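Local atomic coordinates of protein (alpha-amylase/trypsin inhibitor rati) (Eleusine coracana, PDB entry 1B1U), a protein that inhibits trypsin and alpha-amylase, and may protect ragi seeds against hydrolytic enzymes of their own or of outside origin. Residues Thr28-Gly32 and Pro83-Arg87; Arg61-Asp65 and Glu75-Leu79. All blocks are in the same frame, centred on the assembly; numbering follows the deposited sequence.

Both contacts lie in the part of the chain that belongs to the protease inhibitor/seed storage/LTP family, and their centres are about 16 Å apart. Along the chain the order is 28-32, 61-65, 75-79, 83-87, so contact 2 falls wholly within the span that contact 1 bridges. Contact 1 ties the end of helix 19-29 by a disulfide near the surface to the loop that leads into helix 87-93; contact 2 seats the run after strand 74-75 against the C-terminal part of helix 53-64, closer to the centre of the chain. The connection from 75-79 to 83-87 therefore has both flanks fixed, one by backbone bonds and leucine packing, the other covalently.

Contact 1 of 2, residues Thr28-Gly32 and Pro83-Arg87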
loop_
_atom_site.group_PDB
_atom_site.type_symbol
_atom_site.label_atom_id
_atom_site.label_comp_id
_atom_site.label_asym_id
_atom_site.label_seq_id
_atom_site.Cartn_x
_atom_site.Cartn_y
_atom_site.Cartn_z
ATOM N N THR A 28 -0.080 -0.956 -12.414
ATOM C CA THR A 28 -1.210 -0.064 -12.646
ATOM C C THR A 28 -1.194 0.642 -14.006
ATOM O O THR A 28 -2.207 0.696 -14.700
ATOM C CB THR A 28 -1.274 1.014 -11.527
ATOM O OG1 THR A 28 -1.583 0.397 -10.268
ATOM C CG2 THR A 28 -2.321 2.030 -11.829
ATOM N N CYS A 29 -0.046 1.182 -14.386
ATOM C CA CYS A 29 0.061 1.910 -15.643
ATOM C C CYS A 29 1.074 1.281 -16.600
ATOM O O CYS A 29 1.264 1.756 -17.721
ATOM C CB CYS A 29 0.445 3.371 -15.354
ATOM S SG CYS A 29 -0.326 4.103 -13.864
ATOM N N GLY A 30 1.726 0.215 -16.149
ATOM C CA GLY A 30 2.704 -0.461 -16.983
ATOM C C GLY A 30 4.080 0.165 -16.886
ATOM O O GLY A 30 5.030 -0.340 -17.484
ATOM N N VAL A 31 4.186 1.256 -16.133
ATOM C CA VAL A 31 5.446 1.971 -15.965
ATOM C C VAL A 31 6.455 1.220 -15.096
ATOM O O VAL A 31 6.243 1.054 -13.897
ATOM C CB VAL A 31 5.200 3.360 -15.338
ATOM C CG1 VAL A 31 6.485 3.882 -14.687
ATOM C CG2 VAL A 31 4.707 4.325 -16.411
ATOM N N GLY A 32 7.557 0.786 -15.708
ATOM C CA GLY A 32 8.587 0.059 -14.981
ATOM C C GLY A 32 9.784 0.915 -14.587
ATOM O O GLY A 32 10.344 1.614 -15.440
ATOM N N PRO A 83 5.250 10.258 -15.244
ATOM C CA PRO A 83 4.963 10.342 -16.683
ATOM C C PRO A 83 4.223 9.095 -17.175
ATOM O O PRO A 83 4.781 7.998 -17.190
ATOM C CB PRO A 83 6.346 10.479 -17.338
ATOM C CG PRO A 83 7.356 10.218 -16.253
ATOM C CD PRO A 83 6.677 10.469 -14.937
ATOM N N GLY A 84 2.966 9.267 -17.565
ATOM C CA GLY A 84 2.195 8.141 -18.045
ATOM C C GLY A 84 1.459 7.395 -16.952
ATOM O O GLY A 84 0.668 6.494 -17.242
ATOM N N CYS A 85 1.708 7.760 -15.697
ATOM C CA CYS A 85 1.044 7.096 -14.577
ATOM C C CYS A 85 0.425 8.036 -13.516
ATOM O O CYS A 85 0.967 8.214 -12.428
ATOM C CB CYS A 85 2.018 6.109 -13.910
ATOM S SG CYS A 85 1.240 4.884 -12.806
ATOM N N PRO A 86 -0.718 8.655 -13.835
ATOM C CA PRO A 86 -1.376 9.552 -12.889
ATOM C C PRO A 86 -1.628 8.846 -11.577
ATOM O O PRO A 86 -1.818 7.641 -11.556
ATOM C CB PRO A 86 -2.691 9.918 -13.581
ATOM C CG PRO A 86 -2.839 8.954 -14.709
ATOM C CD PRO A 86 -1.449 8.585 -15.110
ATOM N N ARG A 87 -1.645 9.603 -10.484
ATOM C CA ARG A 87 -1.880 9.027 -9.169
ATOM C C ARG A 87 -3.295 8.481 -9.007
ATOM O O ARG A 87 -3.546 7.701 -8.095
ATOM C CB ARG A 87 -1.594 10.063 -8.069
ATOM C CG ARG A 87 -2.376 11.362 -8.186
ATOM C CD ARG A 87 -1.742 12.465 -7.333
ATOM N NE ARG A 87 -0.325 12.698 -7.636
ATOM C CZ ARG A 87 0.308 13.847 -7.416
ATOM N NH1 ARG A 87 -0.343 14.875 -6.893
ATOM N NH2 ARG A 87 1.594 13.970 -7.692
HETATM O O HOH W 1 1.918 3.983 -18.993
#
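C29 and C85 are joined through their sulfurs, SG to SG at 2.0 Å, and this disulfide carries most of the contact. C29 stands in the last turn of helix 19-29. Its SG lies anti to the carbonyl carbon (chi1 -38°), which swings it across to the other segment, while SG of C85 is anti to its own backbone N. The 60° torsion about the S-S bond, below the usual 90° or so, folds the bridge and brings CB of C29 to 3.5 Å from CB of C85. V31 adds the third share. Its CG2 branch, beside the backbone N, reaches over to CB of C85 at 4.1 Å and to the carbonyl O of P83 at 3.8 Å. Glycine suits both turns, since G30 and G84 have positive phi, where a CB would press on the preceding carbonyl O. A water donates to O of C29 at 2.6 Å and, weakly, to O of G84, joining the backbones beside the disulfide. P86 is the N-cap residue of helix 87-93, and the side chain of C29 also rests on V89 of that helix. The chemistry is thus chiefly covalent: the disulfide fixes the loop ahead of helix 87-93 to the end of helix 19-29, and the packing of V31 and the single water are minor additions to it.

Contact 2 of 2, residues Arg61-Asp65 and Glu75-Leu79; sequences RILMD and EGRLL
I62 opens the contact twice over, through its side chain and its carbonyl. Its CG2, anti to the backbone N, lies 3.7 Å from the carbonyl O of E75, and its own O accepts a nearly straight bond from R77 N (3.0 Å, 165° at the hydrogen). G76 lies just beyond this oxygen, its CA 3.4 Å from I62 O; any side chain here would collide with that oxygen, so glycine fits. L63 follows, its O taking the N-H of L78 at 2.9 Å in a more bent bond (147°). Although its CB starts out away from the partner segment, CG, anti to the backbone N (chi1 170°), carries the end of the side chain back to it. Its CD1 meets CD2 of L78 at 3.7 Å, and its CG meets CD2 of L79, the leucines crossing at about a right angle. M64 lies side by side with L79, CG to CD1, while its O receives a CA-H...O contact from R77 CA at 3.0 Å. An alanine in place of L79 is likely to leave L63 and M64 without the branched end that bridges them, opening a gap in the packing that V24 of helix 19-29 also touches. D65 ends the walk: CB of R77 lies 3.5 Å from D65 O, and CG of R77 packs near M64 O. Chemically, carbonyls of residues 61-65 find N-H donors in the incoming run while leucines and methionine bury apolar surface beside these bonds, so polar pairing and hydrophobic packing together dock the segment leaving the small hairpin of strands 67-68 and 74-75.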
loop_
_atom_site.group_PDB
_atom_site.type_symbol
_atom_site.label_atom_id
_atom_site.label_comp_id
_atom_site.label_asym_id
_atom_site.label_seq_id
_atom_site.Cartn_x
_atom_site.Cartn_y
_atom_site.Cartn_z
ATOM N N ARG A 61 -4.144 2.711 2.674
ATOM C CA ARG A 61 -4.676 4.073 2.573
ATOM C C ARG A 61 -3.553 5.073 2.802
ATOM O O ARG A 61 -3.472 6.101 2.126
ATOM C CB ARG A 61 -5.777 4.304 3.613
ATOM C CG ARG A 61 -6.575 5.592 3.415
ATOM C CD ARG A 61 -7.223 6.062 4.725
ATOM N NE ARG A 61 -6.231 6.274 5.772
ATOM C CZ ARG A 61 -5.403 7.310 5.788
ATOM N NH1 ARG A 61 -5.465 8.210 4.826
ATOM N NH2 ARG A 61 -4.494 7.438 6.740
ATOM N N ILE A 62 -2.676 4.768 3.751
ATOM C CA ILE A 62 -1.564 5.665 4.051
ATOM C C ILE A 62 -0.625 5.753 2.853
ATOM O O ILE A 62 -0.010 6.792 2.608
ATOM C CB ILE A 62 -0.735 5.183 5.277
ATOM C CG1 ILE A 62 -1.632 4.971 6.499
ATOM C CG2 ILE A 62 0.342 6.202 5.591
ATOM C CD1 ILE A 62 -0.876 4.438 7.737
ATOM N N LEU A 63 -0.499 4.645 2.122
ATOM C CA LEU A 63 0.367 4.600 0.945
ATOM C C LEU A 63 -0.168 5.578 -0.084
ATOM O O LEU A 63 0.583 6.338 -0.692
ATOM C CB LEU A 63 0.383 3.189 0.341
ATOM C CG LEU A 63 1.043 2.959 -1.026
ATOM C CD1 LEU A 63 2.528 3.365 -1.004
ATOM C CD2 LEU A 63 0.883 1.485 -1.392
ATOM N N MET A 64 -1.476 5.547 -0.275
ATOM C CA MET A 64 -2.104 6.426 -1.240
ATOM C C MET A 64 -2.139 7.886 -0.795
ATOM O O MET A 64 -1.450 8.744 -1.343
ATOM C CB MET A 64 -3.532 5.958 -1.500
ATOM C CG MET A 64 -3.707 4.448 -1.544
ATOM S SD MET A 64 -5.409 3.992 -1.824
ATOM C CE MET A 64 -5.704 2.956 -0.493
ATOM N N ASP A 65 -2.925 8.132 0.244
ATOM C CA ASP A 65 -3.164 9.466 0.774
ATOM C C ASP A 65 -2.262 10.061 1.848
ATOM O O ASP A 65 -2.104 11.275 1.912
ATOM C CB ASP A 65 -4.618 9.509 1.216
ATOM C CG ASP A 65 -5.534 8.910 0.172
ATOM O OD1 ASP A 65 -5.112 8.891 -1.002
ATOM O OD2 ASP A 65 -6.652 8.461 0.502
ATOM N N GLU A 75 4.186 11.135 6.854
ATOM C CA GLU A 75 4.768 10.113 5.994
ATOM C C GLU A 75 3.636 9.435 5.243
ATOM O O GLU A 75 2.560 9.210 5.799
ATOM C CB GLU A 75 5.575 9.093 6.818
ATOM C CG GLU A 75 4.821 8.396 7.951
ATOM C CD GLU A 75 5.749 7.623 8.894
ATOM O OE1 GLU A 75 6.965 7.910 8.924
ATOM O OE2 GLU A 75 5.263 6.723 9.608
ATOM N N GLY A 76 3.871 9.130 3.973
ATOM C CA GLY A 76 2.845 8.491 3.171
ATOM C C GLY A 76 2.594 9.258 1.889
ATOM O O GLY A 76 3.321 10.198 1.575
ATOM N N ARG A 77 1.556 8.869 1.155
ATOM C CA ARG A 77 1.229 9.517 -0.112
ATOM C C ARG A 77 2.408 9.345 -1.070
ATOM O O ARG A 77 2.985 10.306 -1.574
ATOM C CB ARG A 77 0.922 11.005 0.100
ATOM C CG ARG A 77 0.261 11.696 -1.098
ATOM C CD ARG A 77 0.973 13.013 -1.461
ATOM N NE ARG A 77 0.538 13.556 -2.750
ATOM C CZ ARG A 77 -0.727 13.821 -3.059
ATOM N NH1 ARG A 77 -1.691 13.597 -2.174
ATOM N NH2 ARG A 77 -1.036 14.311 -4.248
ATOM N N LEU A 78 2.766 8.095 -1.314
ATOM C CA LEU A 78 3.859 7.790 -2.220
ATOM C C LEU A 78 3.295 7.657 -3.639
ATOM O O LEU A 78 4.038 7.734 -4.619
ATOM C CB LEU A 78 4.533 6.482 -1.792
ATOM C CG LEU A 78 5.655 6.464 -0.743
ATOM C CD1 LEU A 78 5.656 7.758 0.065
ATOM C CD2 LEU A 78 5.471 5.240 0.171
ATOM N N LEU A 79 1.981 7.454 -3.731
ATOM C CA LEU A 79 1.291 7.292 -5.013
ATOM C C LEU A 79 1.071 8.634 -5.710
ATOM O O LEU A 79 -0.063 9.088 -5.890
ATOM C CB LEU A 79 -0.055 6.561 -4.808
ATOM C CG LEU A 79 -0.009 5.118 -4.239
ATOM C CD1 LEU A 79 -1.232 4.328 -4.678
ATOM C CD2 LEU A 79 1.252 4.391 -4.687
#